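Local atomic coordinates of sugar ABC transporter, periplasmic sugar-binding protein (Caulobacter crescentus, PDB entry 4IRX), a protein that binds myo-inositol in the periplasm of Caulobacter crescentus and probably delivers it to an ABC transporter for uptake. Residues Tyr128-Asn139 / Met190-Leu201; Ala172-Thr183 / Asn202-Ala212. All coordinates share one frame; numbering follows the deposited sequence. Where two conformers were deposited one is given.

Contacts 1 and 2 belong to the same alpha/beta lobe, one of two that close on myo-inositol in the cleft between them, as in other periplasmic binding proteins. Contact 1 pairs strands 132-138 and 197-200 of its four-stranded parallel sheet; contact 2 packs helices 176-189 and 203-215, which lie on one face of that sheet. Their centres are 14 Å apart. Along the chain the segments alternate, 128-139, 172-183, 190-201, 202-212, so that strand 197-200 follows the first helix and runs directly into the second. Each contact brings two residues to the inositol pocket, Asn139 and Leu201 from contact 1, Ser174 and Asn202 from contact 2, illustrating how strand ends and helix starts jointly build a binding site.

Contact 1: residues Tyr128-Asn139 / Met190-Leu201; sequences YPAGARVVVITN and MRDTPPDVILCL. With INS (1,2,3,4,5,6-hexahydroxy-cyclohexane), chain C.
Strands 132-138 and 197-200 run parallel, their axes 4.7 Å apart at closest approach and 21° from alignment. Val134, Val135, Val136 and Ile137 pair in register with Val197, Ile198, Leu199 and Cys200. The carbonyls of Val135 and Ile137 accept from Leu199 N and Leu201 N, while Val135 N and Ile137 N donate to Val197 O and Leu199 O.

At the entrance to the pairing, Arg133 O takes two donors, Asp196 N at 2.8 Å and Val197 N at 3.2 Å. Asp196 returns the grip: its OD2 uses the anti lone pair to receive Arg133 N in a nearly straight bond of 2.9 Å (174°). The Tyr128 ring crosses this carboxylate with planes 42° apart, CE1 meeting Val197 CG2 at 3.5 Å, and a water links Tyr128 OH to Asp196 OD1. Bent at chi3, the Arg133 chain swings its guanidinium to the turn 190-193, where NE and NH2 both make weak bonds to Thr193 O and Thr193 OG1 lies over one face.

Apolar branches fill both faces of the sheet. Val135 CG2 rests 3.8 Å from Pro195 CB and Ile137 CG1 meets Ile198 CG2, on the side covered by helix 176-189; beyond the other face, toward helix 144-160, Val134 CG1 touches Leu199 and Val136 CG1 touches Leu201 CD1.

Past the strand ends, Asn139 OD1 sits 3.4 Å from Leu201 CB, and the other branch of the same amide, ND2, donates to O5 of the inositol at 2.8 Å. This is the parallel sheet of a periplasmic-binding-protein lobe, the C-terminal ends of its strands delivering Asn139 and Leu201 to the ligand cleft.

Contact 2: residues Ala172-Thr183 / Asn202-Ala212; sequences ANSKRDQALTVT and NDDMAMGALEA. With INS (1,2,3,4,5,6-hexahydroxy-cyclohexane), chain C.
Arg176 and Asp204 meet across the first turns of two helices, 176-183 and 203-212, whose axes approach to 7.2 Å at 37°. The arginine grips its partner in a side-on salt bridge, NE and NH2 both donating to the single oxygen Asp204 OD1, at 2.8 and 2.9 Å. NE arrives from above the carboxylate plane, NH2 on the anti lone pair, and the two flat groups stand 66° apart. With CG anti to the backbone N (chi1 -172°), the Arg176 chain runs across Asp204 O and past Gly208 N, and Met207 CB lies 3.4 Å above the centre of one guanidinium face. Beyond this pair, NH1 reaches Glu211 OE2 through a water and NH2 also bridges to Glu233. A leucine in its place would probably leave both Asp204 and Glu233 without their cationic mate and Met207 without the flat group that covers it.

Met205, a selenomethionine, fills the other large share. Its SE lies 3.6 Å from Ala172 CB and 3.5 Å from Ser174 N, packed against the loop that leads into helix 176-183, while its CB meets Ala179 CB. Gly208 lets the helices come close: a CB there would clash with Arg176 O and Ala179 CB. Farther along, Leu180 CD1 and Thr183 CG2 both lean on Ala212.

Toward the ligand, Asn202 caps its helix through OD1, which accepts Met205 N, leaving ND2 to donate to inositol O3 and O4, the latter at 3.0 Å. Ser174 OG stands 2.8 Å from O4, and a water joins Ser174 O to Asp204 OD2. Loops and helix N-termini at the C-terminal ends of parallel strands thus line the inositol pocket, as in alpha/beta periplasmic binding proteins.

Contact 1: residues Tyr128-Asn139 / Met190-Leu201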
loop_
_atom_site.group_PDB
_atom_site.type_symbol
_atom_site.label_atom_id
_atom_site.label_comp_id
_atom_site.label_asym_id
_atom_site.label_seq_id
_atom_site.Cartn_x
_atom_site.Cartn_y
_atom_site.Cartn_z
ATOM N N TYR A 128 1.057 23.187 10.798
ATOM C CA TYR A 128 2.235 23.817 11.375
ATOM C C TYR A 128 2.715 24.963 10.498
ATOM O O TYR A 128 3.745 24.856 9.846
ATOM C CB TYR A 128 3.346 22.775 11.557
ATOM C CG TYR A 128 3.037 21.735 12.613
ATOM C CD1 TYR A 128 2.365 20.563 12.291
ATOM C CD2 TYR A 128 3.395 21.942 13.934
ATOM C CE1 TYR A 128 2.092 19.601 13.256
ATOM C CE2 TYR A 128 3.117 20.989 14.910
ATOM C CZ TYR A 128 2.468 19.828 14.550
ATOM O OH TYR A 128 2.188 18.883 15.517
ATOM N N PRO A 129 1.956 26.070 10.451
ATOM C CA PRO A 129 2.339 27.063 9.435
ATOM C C PRO A 129 3.659 27.774 9.672
ATOM O O PRO A 129 4.135 28.419 8.731
ATOM C CB PRO A 129 1.161 28.052 9.409
ATOM C CG PRO A 129 0.339 27.747 10.613
ATOM C CD PRO A 129 0.635 26.328 11.048
ATOM N N ALA A 130 4.238 27.674 10.868
ATOM C CA ALA A 130 5.559 28.250 11.143
ATOM C C ALA A 130 6.693 27.226 10.991
ATOM O O ALA A 130 7.861 27.522 11.289
ATOM C CB ALA A 130 5.600 28.864 12.548
ATOM N N GLY A 131 6.356 26.019 10.573
ATOM C CA GLY A 131 7.356 24.976 10.403
ATOM C C GLY A 131 7.163 23.823 11.379
ATOM O O GLY A 131 6.390 23.911 12.333
ATOM N N ALA A 132 7.871 22.727 11.128
ATOM C CA ALA A 132 7.748 21.526 11.946
ATOM C C ALA A 132 8.914 20.626 11.705
ATOM O O ALA A 132 9.550 20.691 10.649
ATOM C CB ALA A 132 6.489 20.801 11.630
ATOM N N ARG A 133 9.197 19.785 12.695
ATOM C CA ARG A 133 10.197 18.718 12.571
ATOM C C ARG A 133 9.478 17.409 12.290
ATOM O O ARG A 133 8.615 16.998 13.084
ATOM C CB ARG A 133 10.996 18.586 13.871
ATOM C CG ARG A 133 11.870 19.771 14.137
ATOM C CD ARG A 133 12.442 19.764 15.553
ATOM N NE ARG A 133 13.234 18.567 15.800
ATOM C CZ ARG A 133 14.507 18.447 15.434
ATOM N NH1 ARG A 133 15.111 19.459 14.821
ATOM N NH2 ARG A 133 15.179 17.331 15.688
ATOM N N VAL A 134 9.801 16.778 11.150
ATOM C CA VAL A 134 9.084 15.630 10.630
ATOM C C VAL A 134 9.994 14.412 10.495
ATOM O O VAL A 134 11.120 14.507 9.997
ATOM C CB VAL A 134 8.480 15.971 9.220
ATOM C CG1 VAL A 134 7.689 14.798 8.641
ATOM C CG2 VAL A 134 7.604 17.221 9.298
ATOM N N VAL A 135 9.486 13.261 10.929
ATOM C CA VAL A 135 10.130 11.969 10.694
ATOM C C VAL A 135 9.294 11.224 9.672
ATOM O O VAL A 135 8.067 11.216 9.765
ATOM C CB VAL A 135 10.195 11.155 12.017
ATOM C CG1 VAL A 135 10.661 9.706 11.768
ATOM C CG2 VAL A 135 11.149 11.832 12.966
ATOM N N VAL A 136 9.939 10.598 8.687
ATOM C CA VAL A 136 9.207 9.820 7.682
ATOM C C VAL A 136 9.615 8.355 7.797
ATOM O O VAL A 136 10.803 8.031 7.764
ATOM C CB VAL A 136 9.444 10.376 6.237
ATOM C CG1 VAL A 136 8.638 9.554 5.188
ATOM C CG2 VAL A 136 9.094 11.851 6.191
ATOM N N ILE A 137 8.632 7.484 8.035
ATOM C CA ILE A 137 8.857 6.038 8.126
ATOM C C ILE A 137 8.184 5.384 6.913
ATOM O O ILE A 137 6.965 5.443 6.750
ATOM C CB ILE A 137 8.245 5.438 9.418
ATOM C CG1 ILE A 137 8.767 6.179 10.659
ATOM C CG2 ILE A 137 8.506 3.936 9.475
ATOM C CD1 ILE A 137 10.231 5.971 10.947
ATOM N N THR A 138 8.986 4.790 6.032
ATOM C CA THR A 138 8.484 4.342 4.730
ATOM C C THR A 138 8.084 2.868 4.707
ATOM O O THR A 138 8.577 2.057 5.503
ATOM C CB THR A 138 9.496 4.589 3.586
ATOM O OG1 THR A 138 10.587 3.654 3.699
ATOM C CG2 THR A 138 10.034 6.015 3.635
ATOM N N ASN A 139 7.150 2.546 3.816
ATOM C CA ASN A 139 6.733 1.168 3.568
ATOM C C ASN A 139 7.633 0.473 2.532
ATOM O O ASN A 139 8.474 1.125 1.914
ATOM C CB ASN A 139 5.284 1.169 3.070
ATOM C CG ASN A 139 5.116 1.904 1.746
ATOM O OD1 ASN A 139 5.501 3.071 1.626
ATOM N ND2 ASN A 139 4.512 1.234 0.744
HETATM N N MSE A 190 16.982 12.061 18.891
HETATM C CA MSE A 190 16.613 13.486 19.030
HETATM C C MSE A 190 15.778 13.728 20.276
HETATM O O MSE A 190 14.835 14.522 20.292
HETATM C CB MSE A 190 15.872 13.987 17.804
HETATM C CG MSE A 190 14.623 13.232 17.594
HETATM SE SE MSE A 190 13.816 13.647 15.895
HETATM C CE MSE A 190 15.216 12.976 14.667
ATOM N N ARG A 191 16.176 13.080 21.363
ATOM C CA ARG A 191 15.383 13.176 22.577
ATOM C C ARG A 191 15.337 14.572 23.177
ATOM O O ARG A 191 14.411 14.906 23.907
ATOM C CB ARG A 191 15.816 12.115 23.590
ATOM C CG ARG A 191 17.242 12.240 24.038
ATOM C CD ARG A 191 17.646 11.005 24.826
ATOM N NE ARG A 191 16.776 10.813 25.982
ATOM C CZ ARG A 191 17.129 11.083 27.234
ATOM N NH1 ARG A 191 18.342 11.557 27.494
ATOM N NH2 ARG A 191 16.274 10.868 28.226
ATOM N N ASP A 192 16.312 15.400 22.838
ATOM C CA ASP A 192 16.324 16.764 23.342
ATOM C C ASP A 192 15.434 17.670 22.484
ATOM O O ASP A 192 15.047 18.750 22.904
ATOM C CB ASP A 192 17.762 17.278 23.449
ATOM C CG ASP A 192 18.636 16.379 24.325
ATOM O OD1 ASP A 192 18.345 16.264 25.536
ATOM O OD2 ASP A 192 19.605 15.782 23.800
ATOM N N THR A 193 15.121 17.225 21.270
ATOM C CA THR A 193 14.235 17.978 20.383
ATOM C C THR A 193 13.336 17.014 19.607
ATOM O O THR A 193 13.570 16.781 18.422
ATOM C CB THR A 193 15.014 18.863 19.367
ATOM O OG1 THR A 193 15.848 18.050 18.532
ATOM C CG2 THR A 193 15.876 19.898 20.070
ATOM N N PRO A 194 12.313 16.449 20.278
ATOM C CA PRO A 194 11.461 15.451 19.632
ATOM C C PRO A 194 10.732 15.990 18.412
ATOM O O PRO A 194 10.516 17.208 18.291
ATOM C CB PRO A 194 10.462 15.044 20.727
ATOM C CG PRO A 194 10.569 16.067 21.775
ATOM C CD PRO A 194 11.939 16.656 21.687
ATOM N N PRO A 195 10.395 15.102 17.474
ATOM C CA PRO A 195 9.709 15.559 16.269
ATOM C C PRO A 195 8.296 16.002 16.589
ATOM O O PRO A 195 7.663 15.573 17.574
ATOM C CB PRO A 195 9.669 14.302 15.388
ATOM C CG PRO A 195 9.643 13.162 16.403
ATOM C CD PRO A 195 10.522 13.629 17.532
ATOM N N ASP A 196 7.774 16.854 15.728
ATOM C CA ASP A 196 6.376 17.229 15.808
ATOM C C ASP A 196 5.451 16.188 15.199
ATOM O O ASP A 196 4.347 15.964 15.662
ATOM C CB ASP A 196 6.159 18.557 15.066
ATOM C CG ASP A 196 6.858 19.699 15.736
ATOM O OD1 ASP A 196 6.401 20.048 16.845
ATOM O OD2 ASP A 196 7.858 20.242 15.194
ATOM N N VAL A 197 5.905 15.567 14.117
ATOM C CA VAL A 197 5.072 14.680 13.327
ATOM C C VAL A 197 5.901 13.493 12.875
ATOM O O VAL A 197 7.048 13.653 12.468
ATOM C CB VAL A 197 4.516 15.386 12.068
ATOM C CG1 VAL A 197 3.682 14.407 11.170
ATOM C CG2 VAL A 197 3.719 16.619 12.453
ATOM N N ILE A 198 5.320 12.306 13.008
ATOM C CA ILE A 198 5.869 11.087 12.417
ATOM C C ILE A 198 4.874 10.660 11.327
ATOM O O ILE A 198 3.741 10.227 11.608
ATOM C CB ILE A 198 6.025 9.966 13.474
ATOM C CG1 ILE A 198 6.830 10.482 14.658
ATOM C CG2 ILE A 198 6.757 8.793 12.868
ATOM C CD1 ILE A 198 6.980 9.490 15.802
ATOM N N LEU A 199 5.308 10.780 10.081
ATOM C CA LEU A 199 4.511 10.351 8.935
ATOM C C LEU A 199 4.869 8.915 8.601
ATOM O O LEU A 199 6.007 8.623 8.215
ATOM C CB LEU A 199 4.793 11.245 7.713
ATOM C CG LEU A 199 4.408 12.724 7.750
ATOM C CD1 LEU A 199 4.652 13.395 6.408
ATOM C CD2 LEU A 199 2.936 12.891 8.134
ATOM N N CYS A 200 3.911 8.012 8.788
ATOM C CA CYS A 200 4.138 6.593 8.561
ATOM C C CYS A 200 3.360 6.166 7.337
ATOM O O CYS A 200 2.160 6.436 7.231
ATOM C CB CYS A 200 3.661 5.790 9.762
ATOM S SG CYS A 200 4.545 6.177 11.262
ATOM N N LEU A 201 4.044 5.485 6.422
ATOM C CA LEU A 201 3.449 5.208 5.126
ATOM C C LEU A 201 2.591 3.931 5.084
ATOM O O LEU A 201 2.148 3.490 4.018
ATOM C CB LEU A 201 4.510 5.262 4.020
ATOM C CG LEU A 201 4.824 6.675 3.498
ATOM C CD1 LEU A 201 5.113 7.721 4.556
ATOM C CD2 LEU A 201 5.977 6.587 2.529
HETATM C C1 INS C . -0.082 -0.759 0.439
HETATM C C2 INS C . -0.440 -0.582 1.877
HETATM C C3 INS C . 0.328 -1.591 2.691
HETATM C C4 INS C . 1.799 -1.377 2.530
HETATM C C5 INS C . 2.193 -1.590 1.117
HETATM C C6 INS C . 1.413 -0.679 0.199
HETATM O O1 INS C . -0.757 0.190 -0.349
HETATM O O2 INS C . -0.150 0.724 2.276
HETATM O O3 INS C . -0.044 -1.523 4.047
HETATM O O4 INS C . 2.517 -2.215 3.377
HETATM O O5 INS C . 3.565 -1.389 0.988
HETATM O O6 INS C . 1.793 -0.844 -1.143
HETATM O O HOH W 1 3.983 19.208 17.788
#

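Contact 2: residues Ala172-Thr183 / Asn202-Ala212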
loop_
_atom_site.group_PDB
_atom_site.type_symbol
_atom_site.label_atom_id
_atom_site.label_comp_id
_atom_site.label_asym_id
_atom_site.label_seq_id
_atom_site.Cartn_x
_atom_site.Cartn_y
_atom_site.Cartn_z
ATOM N N ALA A 172 10.680 1.024 7.593
ATOM C CA ALA A 172 10.431 -0.084 8.482
ATOM C C ALA A 172 9.825 -1.276 7.748
ATOM O O ALA A 172 9.231 -2.157 8.374
ATOM C CB ALA A 172 9.597 0.343 9.684
ATOM N N ASN A 173 9.953 -1.291 6.416
ATOM C CA ASN A 173 9.678 -2.475 5.597
ATOM C C ASN A 173 8.254 -3.025 5.763
ATOM O O ASN A 173 8.006 -4.216 5.639
ATOM C CB ASN A 173 10.746 -3.555 5.884
ATOM C CG ASN A 173 12.121 -3.102 5.467
ATOM O OD1 ASN A 173 12.359 -2.831 4.296
ATOM N ND2 ASN A 173 13.032 -2.978 6.431
ATOM N N SER A 174 7.319 -2.121 6.069
ATOM C CA SER A 174 5.913 -2.496 6.275
ATOM C C SER A 174 5.743 -3.542 7.385
ATOM O O SER A 174 4.949 -4.495 7.275
ATOM C CB SER A 174 5.294 -3.006 4.955
ATOM O OG SER A 174 5.208 -1.952 3.993
ATOM N N LYS A 175 6.526 -3.392 8.441
ATOM C CA LYS A 175 6.421 -4.286 9.584
ATOM C C LYS A 175 6.265 -3.509 10.875
ATOM O O LYS A 175 7.043 -2.596 11.163
ATOM C CB LYS A 175 7.643 -5.201 9.654
ATOM C CG LYS A 175 7.820 -6.114 8.439
ATOM C CD LYS A 175 6.810 -7.253 8.441
ATOM C CE LYS A 175 6.445 -7.695 7.024
ATOM N NZ LYS A 175 5.429 -8.789 7.041
ATOM N N ARG A 176 5.258 -3.861 11.658
ATOM C CA ARG A 176 4.980 -3.171 12.904
ATOM C C ARG A 176 6.133 -3.304 13.901
ATOM O O ARG A 176 6.468 -2.325 14.604
ATOM C CB ARG A 176 3.670 -3.662 13.528
ATOM C CG ARG A 176 3.268 -2.830 14.724
ATOM C CD ARG A 176 1.930 -3.229 15.282
ATOM N NE ARG A 176 0.884 -3.118 14.280
ATOM C CZ ARG A 176 -0.420 -3.144 14.560
ATOM N NH1 ARG A 176 -0.824 -3.265 15.825
ATOM N NH2 ARG A 176 -1.311 -3.048 13.568
ATOM N N ASP A 177 6.749 -4.493 13.949
ATOM C CA ASP A 177 7.858 -4.731 14.889
ATOM C C ASP A 177 9.077 -3.870 14.556
ATOM O O ASP A 177 9.716 -3.304 15.468
ATOM C CB ASP A 177 8.219 -6.239 14.995
ATOM C CG ASP A 177 8.700 -6.832 13.680
ATOM O OD1 ASP A 177 8.034 -6.619 12.659
ATOM O OD2 ASP A 177 9.749 -7.519 13.665
ATOM N N GLN A 178 9.406 -3.730 13.278
ATOM C CA GLN A 178 10.484 -2.833 12.869
ATOM C C GLN A 178 10.108 -1.378 13.109
ATOM O O GLN A 178 10.937 -0.569 13.521
ATOM C CB GLN A 178 10.909 -3.046 11.417
ATOM C CG GLN A 178 11.499 -4.433 11.175
ATOM C CD GLN A 178 11.920 -4.630 9.729
ATOM O OE1 GLN A 178 12.504 -3.751 9.119
ATOM N NE2 GLN A 178 11.615 -5.788 9.185
ATOM N N ALA A 179 8.863 -1.042 12.832
ATOM C CA ALA A 179 8.413 0.307 13.101
ATOM C C ALA A 179 8.634 0.714 14.559
ATOM O O ALA A 179 9.051 1.846 14.835
ATOM C CB ALA A 179 6.945 0.469 12.708
ATOM N N LEU A 180 8.405 -0.203 15.491
ATOM C CA LEU A 180 8.595 0.138 16.903
ATOM C C LEU A 180 10.066 0.476 17.189
ATOM O O LEU A 180 10.396 1.547 17.705
ATOM C CB LEU A 180 8.105 -1.007 17.814
ATOM C CG LEU A 180 8.406 -0.856 19.309
ATOM C CD1 LEU A 180 7.769 0.370 19.841
ATOM C CD2 LEU A 180 7.859 -2.077 20.070
ATOM N N THR A 181 10.968 -0.412 16.804
ATOM C CA THR A 181 12.363 -0.214 17.161
ATOM C C THR A 181 13.006 0.894 16.336
ATOM O O THR A 181 13.799 1.692 16.857
ATOM C CB THR A 181 13.155 -1.511 17.035
ATOM O OG1 THR A 181 12.990 -2.037 15.726
ATOM C CG2 THR A 181 12.639 -2.564 18.033
ATOM N N VAL A 182 12.655 0.971 15.050
ATOM C CA VAL A 182 13.186 2.046 14.211
ATOM C C VAL A 182 12.755 3.406 14.778
ATOM O O VAL A 182 13.560 4.325 14.898
ATOM C CB VAL A 182 12.717 1.898 12.745
ATOM C CG1 VAL A 182 12.966 3.189 11.951
ATOM C CG2 VAL A 182 13.416 0.717 12.101
ATOM N N THR A 183 11.483 3.536 15.142
ATOM C CA THR A 183 10.975 4.781 15.713
ATOM C C THR A 183 11.605 5.089 17.074
ATOM O O THR A 183 12.005 6.221 17.336
ATOM C CB THR A 183 9.427 4.796 15.782
ATOM O OG1 THR A 183 8.910 4.572 14.461
ATOM C CG2 THR A 183 8.909 6.152 16.279
ATOM N N ASN A 202 2.328 3.338 6.251
ATOM C CA ASN A 202 1.156 2.484 6.412
ATOM C C ASN A 202 0.702 2.476 7.864
ATOM O O ASN A 202 1.434 2.911 8.755
ATOM C CB ASN A 202 1.303 1.063 5.792
ATOM C CG ASN A 202 2.053 0.081 6.664
ATOM O OD1 ASN A 202 2.509 0.405 7.755
ATOM N ND2 ASN A 202 2.181 -1.142 6.186
ATOM N N ASP A 203 -0.512 2.002 8.088
ATOM C CA ASP A 203 -1.114 2.053 9.427
ATOM C C ASP A 203 -0.507 1.024 10.366
ATOM O O ASP A 203 -0.398 1.276 11.548
ATOM C CB ASP A 203 -2.623 1.805 9.372
ATOM C CG ASP A 203 -3.408 3.017 8.902
ATOM O OD1 ASP A 203 -2.900 4.171 8.999
ATOM O OD2 ASP A 203 -4.552 2.784 8.458
ATOM N N ASP A 204 -0.099 -0.121 9.833
ATOM C CA ASP A 204 0.559 -1.165 10.636
ATOM C C ASP A 204 1.820 -0.600 11.303
ATOM O O ASP A 204 2.040 -0.769 12.506
ATOM C CB ASP A 204 0.880 -2.367 9.718
ATOM C CG ASP A 204 1.091 -3.690 10.470
ATOM O OD1 ASP A 204 0.583 -3.868 11.601
ATOM O OD2 ASP A 204 1.773 -4.576 9.897
HETATM N N MSE A 205 2.633 0.102 10.519
HETATM C CA MSE A 205 3.814 0.770 11.050
HETATM C C MSE A 205 3.438 1.915 11.962
HETATM O O MSE A 205 4.114 2.143 12.963
HETATM C CB MSE A 205 4.715 1.281 9.920
HETATM C CG MSE A 205 5.358 0.169 9.073
HETATM SE SE MSE A 205 6.585 0.870 7.757
HETATM C CE MSE A 205 5.363 2.022 6.775
ATOM N N ALA A 206 2.410 2.682 11.613
ATOM C CA ALA A 206 1.932 3.757 12.467
ATOM C C ALA A 206 1.583 3.283 13.861
ATOM O O ALA A 206 1.850 3.995 14.825
ATOM C CB ALA A 206 0.710 4.484 11.826
HETATM N N MSE A 207 1.027 2.078 13.977
HETATM C CA MSE A 207 0.733 1.509 15.289
HETATM C C MSE A 207 2.018 1.317 16.080
HETATM O O MSE A 207 2.082 1.665 17.270
HETATM C CB MSE A 207 -0.047 0.211 15.140
HETATM C CG MSE A 207 -1.386 0.405 14.452
HETATM SE SE MSE A 207 -2.646 1.543 15.350
HETATM C CE MSE A 207 -2.584 0.702 17.090
ATOM N N GLY A 208 3.055 0.792 15.430
ATOM C CA GLY A 208 4.369 0.713 16.064
ATOM C C GLY A 208 4.965 2.047 16.481
ATOM O O GLY A 208 5.546 2.178 17.568
ATOM N N ALA A 209 4.820 3.053 15.628
ATOM C CA ALA A 209 5.338 4.361 15.982
ATOM C C ALA A 209 4.566 4.969 17.132
ATOM O O ALA A 209 5.190 5.603 18.008
ATOM C CB ALA A 209 5.344 5.307 14.762
ATOM N N LEU A 210 3.246 4.776 17.162
ATOM C CA LEU A 210 2.468 5.237 18.334
ATOM C C LEU A 210 2.993 4.596 19.619
ATOM O O LEU A 210 3.105 5.267 20.668
ATOM C CB LEU A 210 0.971 4.937 18.189
ATOM C CG LEU A 210 0.040 5.784 17.306
ATOM C CD1 LEU A 210 -1.320 5.126 17.260
ATOM C CD2 LEU A 210 -0.103 7.191 17.877
ATOM N N GLU A 211 3.291 3.298 19.541
ATOM C CA GLU A 211 3.813 2.587 20.708
ATOM C C GLU A 211 5.178 3.116 21.106
ATOM O O GLU A 211 5.428 3.297 22.295
ATOM C CB GLU A 211 3.833 1.079 20.461
ATOM C CG GLU A 211 2.423 0.540 20.357
ATOM C CD GLU A 211 2.340 -0.832 19.808
ATOM O OE1 GLU A 211 3.323 -1.357 19.258
ATOM O OE2 GLU A 211 1.254 -1.440 19.932
ATOM N N ALA A 212 6.045 3.392 20.132
ATOM C CA ALA A 212 7.349 3.984 20.448
ATOM C C ALA A 212 7.206 5.339 21.152
ATOM O O ALA A 212 7.940 5.637 22.110
ATOM C CB ALA A 212 8.187 4.112 19.176
HETATM C C1 INS C . -0.082 -0.759 0.439
HETATM C C2 INS C . -0.440 -0.582 1.877
HETATM C C3 INS C . 0.328 -1.591 2.691
HETATM C C4 INS C . 1.799 -1.377 2.530
HETATM C C5 INS C . 2.193 -1.590 1.117
HETATM C C6 INS C . 1.413 -0.679 0.199
HETATM O O1 INS C . -0.757 0.190 -0.349
HETATM O O2 INS C . -0.150 0.724 2.276
HETATM O O3 INS C . -0.044 -1.523 4.047
HETATM O O4 INS C . 2.517 -2.215 3.377
HETATM O O5 INS C . 3.565 -1.389 0.988
HETATM O O6 INS C . 1.793 -0.844 -1.143
HETATM O O HOH W 2 2.218 -4.071 7.253
HETATM O O HOH W 3 0.081 -3.054 18.229
HETATM O O HOH W 4 3.490 -6.169 10.697
#